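Long-range contacts in uncharacterized CONSERVED DOMAIN PROTEIN (Vibrio cholerae, PDB 3LKV), which probably serves as the substrate-binding component of an ABC transporter, here holding phenylalanine in its pocket and zinc ions at other sites: residues A[71-76]-A[91-96]; A[111-116]-A[266-271]; A[189-194]-A[219-224]. One frame throughout, in Å; residues are numbered along the deposited sequence.

Contact 1 of 3, residues A[71-76]-A[91-96]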
# COMPACT_ATOMS: atom_id res chain seq x y z
N ASP A 71 18.24 -4.72 5.93
CA ASP A 71 19.43 -3.94 5.55
C ASP A 71 19.42 -2.61 6.30
O ASP A 71 20.48 -2.08 6.68
CB ASP A 71 19.44 -3.71 4.04
CG ASP A 71 19.49 -5.03 3.23
OD1 ASP A 71 20.52 -5.71 3.32
OD2 ASP A 71 18.52 -5.43 2.52
N VAL A 72 18.24 -2.03 6.48
CA VAL A 72 18.16 -0.74 7.15
C VAL A 72 16.89 -0.68 7.98
O VAL A 72 15.82 -1.14 7.54
CB VAL A 72 18.15 0.49 6.14
CG1 VAL A 72 18.10 1.79 6.91
CG2 VAL A 72 19.40 0.46 5.25
N LEU A 73 17.03 -0.15 9.18
CA LEU A 73 15.89 0.06 10.07
C LEU A 73 15.57 1.55 10.08
O LEU A 73 16.49 2.36 10.09
CB LEU A 73 16.21 -0.41 11.47
CG LEU A 73 16.40 -1.89 11.70
CD1 LEU A 73 17.34 -2.09 12.92
CD2 LEU A 73 15.04 -2.56 11.93
N VAL A 74 14.29 1.89 10.00
CA VAL A 74 13.88 3.28 9.99
C VAL A 74 12.97 3.50 11.20
O VAL A 74 11.98 2.74 11.39
CB VAL A 74 13.12 3.66 8.70
CG1 VAL A 74 12.57 5.09 8.83
CG2 VAL A 74 14.04 3.54 7.45
N GLY A 75 13.35 4.42 12.06
CA GLY A 75 12.51 4.73 13.21
C GLY A 75 11.85 6.07 13.00
O GLY A 75 12.52 7.13 13.03
N ILE A 76 10.55 6.05 12.80
CA ILE A 76 9.82 7.27 12.62
C ILE A 76 9.24 7.65 14.01
O ILE A 76 8.38 6.94 14.56
CB ILE A 76 8.68 7.08 11.63
CG1 ILE A 76 9.17 6.65 10.26
CG2 ILE A 76 7.87 8.35 11.52
CD1 ILE A 76 7.99 6.39 9.21
N ILE A 91 23.08 -2.89 12.98
CA ILE A 91 22.20 -2.67 11.82
C ILE A 91 21.99 -1.18 11.69
O ILE A 91 21.65 -0.51 12.65
CB ILE A 91 20.85 -3.42 11.93
CG1 ILE A 91 21.11 -4.93 12.19
CG2 ILE A 91 20.05 -3.21 10.68
CD1 ILE A 91 19.80 -5.72 12.29
N PRO A 92 22.24 -0.62 10.50
CA PRO A 92 21.96 0.80 10.34
C PRO A 92 20.55 1.21 10.71
O PRO A 92 19.57 0.55 10.27
CB PRO A 92 22.21 1.03 8.83
CG PRO A 92 23.10 -0.09 8.46
CD PRO A 92 22.60 -1.25 9.22
N ILE A 93 20.45 2.29 11.48
CA ILE A 93 19.21 2.92 11.89
C ILE A 93 19.19 4.34 11.34
O ILE A 93 20.11 5.13 11.59
CB ILE A 93 19.08 3.02 13.40
CG1 ILE A 93 19.04 1.61 14.02
CG2 ILE A 93 17.84 3.83 13.75
CD1 ILE A 93 19.33 1.49 15.51
N VAL A 94 18.14 4.66 10.61
CA VAL A 94 17.89 6.02 10.17
C VAL A 94 16.64 6.47 10.88
O VAL A 94 15.56 5.92 10.67
CB VAL A 94 17.60 6.07 8.70
CG1 VAL A 94 17.26 7.50 8.32
CG2 VAL A 94 18.83 5.50 7.89
N PHE A 95 16.76 7.43 11.76
CA PHE A 95 15.58 7.93 12.41
C PHE A 95 15.10 9.10 11.60
O PHE A 95 15.85 9.69 10.80
CB PHE A 95 15.84 8.37 13.86
CG PHE A 95 16.93 9.42 14.00
CD1 PHE A 95 16.69 10.74 13.70
CD2 PHE A 95 18.17 9.07 14.44
CE1 PHE A 95 17.66 11.68 13.83
CE2 PHE A 95 19.19 10.02 14.59
CZ PHE A 95 18.92 11.32 14.28
N THR A 96 13.82 9.40 11.78
CA THR A 96 13.19 10.46 11.08
C THR A 96 12.05 11.05 11.87
O THR A 96 11.45 10.41 12.68
CB THR A 96 12.80 10.02 9.65
OG1 THR A 96 12.42 11.19 8.93
CG2 THR A 96 11.65 8.97 9.62
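L73 and V94 sit at the centre of a parallel strand pair. L73 N gives its hydrogen to P92 O at 2.9 Å, and L73 O in turn accepts from V94 N. Two residues further along, G75 does the same with both its backbone groups, G75 N bonding to V94 O and T96 N to G75 O. The first two bonds are nearly straight, whereas the later two bend to 151°. CA-H groups add to this ladder, V74 CA lying 3.2 Å from V94 O. On one face I76 and T96 run side by side, and the 3.5 Å between I76 CG1 and T96 CG2 is tighter than normal van der Waals contact. With the T96 hydroxyl swung away from the backbone N (chi1 -169°), CG2 lies between N and the carbonyl carbon and faces I76, while OG1 bonds to T250 OG1. Further back on that face, V72 CG1 meets V94 CG2 at 3.9 Å. Strands 72-76 and 93-98 form a beta-alpha-beta crossover with helix 78-87, in the middle of a six-stranded parallel sheet. On the opposite face, L73 CD1 crosses to I91 CG2 at 3.7 Å, and T88 packs on both L73 and I93. Outside the pair, strand 9-15 bonds to the far side of strand 72-76. Helix 20-35 packs on V74, I76 and T96, and helix 243-258 on V94 and T96.

Contact 2 of 3, residues A[111-116]-A[266-271]. With ZN (zinc ion), chain D.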
# COMPACT_ATOMS: atom_id res chain seq x y z
N GLU A 111 26.87 16.10 14.19
CA GLU A 111 27.96 16.00 13.21
C GLU A 111 28.68 14.67 13.34
O GLU A 111 29.22 14.35 14.38
CB GLU A 111 28.94 17.17 13.41
CG GLU A 111 30.18 17.25 12.41
CD GLU A 111 29.76 17.43 10.92
OE1 GLU A 111 28.66 17.92 10.69
OE2 GLU A 111 30.53 17.07 9.98
N GLN A 112 28.71 13.86 12.30
CA GLN A 112 29.49 12.61 12.35
C GLN A 112 29.10 11.71 13.59
O GLN A 112 29.90 11.40 14.45
CB GLN A 112 31.00 12.94 12.32
CG GLN A 112 31.50 13.49 10.93
CD GLN A 112 31.17 12.53 9.80
OE1 GLN A 112 31.83 11.51 9.63
NE2 GLN A 112 30.14 12.86 9.01
N PRO A 113 27.85 11.29 13.64
CA PRO A 113 27.40 10.61 14.84
C PRO A 113 28.24 9.40 15.21
O PRO A 113 28.34 9.06 16.38
CB PRO A 113 25.95 10.25 14.55
CG PRO A 113 25.65 10.72 13.15
CD PRO A 113 26.77 11.60 12.70
N GLY A 114 28.80 8.74 14.23
CA GLY A 114 29.92 7.82 14.47
C GLY A 114 29.51 6.40 14.86
O GLY A 114 30.36 5.57 14.96
N LYS A 115 28.23 6.10 15.07
CA LYS A 115 27.91 4.70 15.32
C LYS A 115 26.96 4.15 14.24
O LYS A 115 27.15 4.45 13.06
CB LYS A 115 27.40 4.54 16.74
CG LYS A 115 28.42 4.96 17.78
CD LYS A 115 27.69 5.08 19.13
CE LYS A 115 28.44 4.41 20.26
NZ LYS A 115 29.18 5.42 21.07
N ASN A 116 25.99 3.31 14.62
CA ASN A 116 25.04 2.77 13.61
C ASN A 116 23.79 3.61 13.34
O ASN A 116 22.86 3.17 12.67
CB ASN A 116 24.64 1.33 13.97
CG ASN A 116 23.76 1.27 15.23
OD1 ASN A 116 24.04 1.90 16.24
ND2 ASN A 116 22.72 0.49 15.15
N LEU A 266 27.25 9.82 8.22
CA LEU A 266 26.30 10.75 7.64
C LEU A 266 25.80 11.71 8.71
O LEU A 266 25.25 11.28 9.74
CB LEU A 266 25.14 10.02 7.02
CG LEU A 266 25.44 9.02 5.91
CD1 LEU A 266 24.21 8.25 5.50
CD2 LEU A 266 26.06 9.68 4.65
N ASP A 267 26.02 13.00 8.50
CA ASP A 267 25.54 14.01 9.42
C ASP A 267 24.01 14.00 9.56
O ASP A 267 23.29 13.80 8.59
CB ASP A 267 25.96 15.44 9.03
CG ASP A 267 27.44 15.63 8.92
OD1 ASP A 267 28.23 14.87 9.60
OD2 ASP A 267 27.83 16.56 8.12
N VAL A 268 23.53 14.26 10.76
CA VAL A 268 22.11 14.38 11.01
C VAL A 268 21.61 15.71 10.42
O VAL A 268 22.15 16.75 10.67
CB VAL A 268 21.82 14.30 12.51
CG1 VAL A 268 20.33 14.73 12.83
CG2 VAL A 268 22.09 12.93 13.01
N GLN A 269 20.53 15.67 9.68
CA GLN A 269 20.01 16.87 9.07
C GLN A 269 18.88 17.44 9.92
O GLN A 269 18.05 16.69 10.43
CB GLN A 269 19.47 16.47 7.70
CG GLN A 269 18.96 17.61 6.87
CD GLN A 269 20.11 18.34 6.25
OE1 GLN A 269 21.05 17.70 5.73
NE2 GLN A 269 20.09 19.69 6.33
N VAL A 270 18.84 18.76 10.06
CA VAL A 270 17.75 19.39 10.78
C VAL A 270 16.79 20.01 9.77
O VAL A 270 17.22 20.72 8.90
CB VAL A 270 18.30 20.44 11.79
CG1 VAL A 270 17.14 21.01 12.62
CG2 VAL A 270 19.37 19.78 12.73
N ALA A 271 15.50 19.70 9.84
CA ALA A 271 14.52 20.29 8.92
C ALA A 271 14.50 21.82 9.00
O ALA A 271 14.77 22.41 10.06
CB ALA A 271 13.15 19.77 9.18
ZN ZN D . 29.77 16.88 8.38
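A surface zinc site joins E111 to D267, the two carboxylates reaching the metal through E111 OE2 at 1.8 Å, rather short at this resolution, and D267 OD2 at 2.0 Å. Their planes are turned 54° apart, and E111 OE1 comes within 3.0 Å of D267 OD2, a crowding of negative charge that the cation probably offsets. E111 gets there by leaving its backbone with CG anti to N and bending at chi2 (62°), which turns the carboxylate toward D267, letting OE2 meet the zinc. The second oxygen of the aspartate, OD1, is gripped twice by Q112: the backbone N donates at 2.9 Å and NE2 at 2.8 Å, from opposite faces of the carboxylate plane. This pair of bonds should hold D267 against rotation while OD2 serves the metal. The contact links the loop leading into strand 117-121 with the approach to strand 269-270, an edge strand of the parallel sheet. Next to these polar groups the P113 ring lies against the other backbone, CD 3.3 Å from L266 O, and its CG meets V268 CG2 at 4.2 Å. L266 O is bonded to T118 OG1, while Q112 NE2 has a further acceptor in S265 O.

Contact 3 of 3, residues A[189-194]-A[219-224]. With ZN (zinc ion), chain E.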
# COMPACT_ATOMS: atom_id res chain seq x y z
N ALA A 189 -8.44 20.81 32.00
CA ALA A 189 -7.90 21.32 33.24
C ALA A 189 -7.22 22.69 33.08
O ALA A 189 -7.08 23.43 34.06
CB ALA A 189 -6.90 20.32 33.88
N ILE A 190 -6.76 23.03 31.88
CA ILE A 190 -5.97 24.26 31.74
C ILE A 190 -6.51 25.33 30.81
O ILE A 190 -5.97 26.44 30.78
CB ILE A 190 -4.49 23.94 31.29
CG1 ILE A 190 -4.45 23.34 29.87
CG2 ILE A 190 -3.84 23.02 32.29
CD1 ILE A 190 -3.00 23.31 29.25
N ALA A 191 -7.54 24.99 30.03
CA ALA A 191 -7.94 25.85 28.93
C ALA A 191 -8.45 27.21 29.44
O ALA A 191 -8.20 28.21 28.81
CB ALA A 191 -8.98 25.17 28.05
N GLU A 192 -9.09 27.26 30.59
CA GLU A 192 -9.64 28.52 31.11
C GLU A 192 -8.58 29.41 31.76
O GLU A 192 -8.77 30.63 31.86
CB GLU A 192 -10.83 28.26 32.06
CG GLU A 192 -12.11 27.59 31.35
CD GLU A 192 -12.76 28.45 30.26
OE1 GLU A 192 -12.18 29.49 29.80
OE2 GLU A 192 -13.88 28.11 29.84
N LYS A 193 -7.46 28.83 32.18
CA LYS A 193 -6.32 29.62 32.67
C LYS A 193 -5.37 30.00 31.52
O LYS A 193 -4.35 30.63 31.77
CB LYS A 193 -5.50 28.83 33.71
CG LYS A 193 -6.25 28.33 34.99
CD LYS A 193 -5.81 26.88 35.33
CE LYS A 193 -5.73 26.58 36.83
NZ LYS A 193 -7.03 26.53 37.54
N SER A 194 -5.69 29.67 30.28
CA SER A 194 -4.76 29.93 29.19
C SER A 194 -5.37 30.85 28.18
O SER A 194 -6.53 30.75 27.91
CB SER A 194 -4.40 28.62 28.51
OG SER A 194 -3.86 27.74 29.46
N ALA A 219 -13.88 25.80 26.09
CA ALA A 219 -13.39 26.94 26.86
C ALA A 219 -13.19 28.23 26.03
O ALA A 219 -12.78 29.24 26.54
CB ALA A 219 -12.08 26.56 27.60
N LYS A 220 -13.52 28.17 24.75
CA LYS A 220 -13.35 29.26 23.83
C LYS A 220 -11.91 29.74 23.85
O LYS A 220 -11.66 30.92 23.86
CB LYS A 220 -14.30 30.40 24.19
CG LYS A 220 -15.79 29.93 24.19
CD LYS A 220 -16.64 30.61 25.25
CE LYS A 220 -17.92 31.21 24.66
NZ LYS A 220 -18.92 30.19 24.24
N THR A 221 -10.98 28.80 23.88
CA THR A 221 -9.57 29.10 23.89
C THR A 221 -8.99 28.63 22.54
O THR A 221 -9.29 27.52 22.12
CB THR A 221 -8.95 28.37 25.03
OG1 THR A 221 -9.52 28.92 26.21
CG2 THR A 221 -7.38 28.46 25.04
N PRO A 222 -8.23 29.48 21.85
CA PRO A 222 -7.62 29.08 20.59
C PRO A 222 -6.47 28.13 20.83
O PRO A 222 -5.89 28.17 21.89
CB PRO A 222 -7.08 30.37 20.05
CG PRO A 222 -6.98 31.30 21.24
CD PRO A 222 -8.09 30.92 22.11
N VAL A 223 -6.18 27.29 19.84
CA VAL A 223 -5.02 26.40 19.83
C VAL A 223 -4.10 26.83 18.69
O VAL A 223 -4.56 27.02 17.58
CB VAL A 223 -5.51 24.94 19.61
CG1 VAL A 223 -4.35 23.93 19.45
CG2 VAL A 223 -6.41 24.56 20.73
N PHE A 224 -2.82 27.03 18.99
CA PHE A 224 -1.80 27.26 17.99
C PHE A 224 -1.05 25.95 17.80
O PHE A 224 -0.63 25.33 18.78
CB PHE A 224 -0.80 28.33 18.42
CG PHE A 224 0.28 28.56 17.43
CD1 PHE A 224 0.09 29.42 16.38
CD2 PHE A 224 1.43 27.82 17.47
CE1 PHE A 224 1.06 29.56 15.39
CE2 PHE A 224 2.42 27.95 16.50
CZ PHE A 224 2.24 28.82 15.46
ZN ZN E . -8.62 30.24 27.79
O HOH W 1 -9.88 31.71 29.32
O HOH W 2 -9.01 31.85 26.18
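The carboxylate of E192 lies with one face over the methyl group of A219, whose CB is 3.3 Å from E192 CD; water 1 lies close to the plane of the group, beside OE1. This packing borders a zinc site built on the type I turn from A191 to S194, next to helix 183-191 and beside the Schellman motif at K220 that leads into strand 223-225. A191 O and S194 O, from the two ends of the turn, bind the metal at 2.3 Å and 2.1 Å, and T221 OG1 joins from the other segment at 2.2 Å. Waters 1 and 2 bring the ligands to five. T221 has its hydroxyl beside the backbone N (chi1 -64°), which points OG1 at the zinc and brings CG2 alongside S194 O. Water 1 is steadied by E192 as well, donating to both E192 O and E192 OE1, so the glutamate acts in the second shell rather than on the metal. The methyl groups of A191 and A219 press together next to the site, CB to CB at 3.4 Å, closer than usual for two carbons. Behind the turn, S194 packs on V173 of strand 171-176, and I197 of strand 196-199 meets T221. S194 OG donates to I190 O at 2.8 Å, approaching from 41° above the carbonyl plane.

Overall arrangement
From the N terminus, contact 1 closes first, a short loop spanning helix 78-87 within the parallel sheet. Contact 2 opens soon after at 111 and closes only at 266, enclosing most of the other lobe; contact 3, with its 24 intervening residues, is nested inside that loop, and none of the three crosses another. Contacts 1 and 2 share a sheet and touch: N116 probably hydrogen-bonds to I93 N and I91 O, and F95 packs on V268. Contact 3 lies about 38 Å away, centre to centre, from contact 1, beside the second, mixed sheet, where the chain enters strand 223-225. This two-lobed layout is that of periplasmic binding proteins.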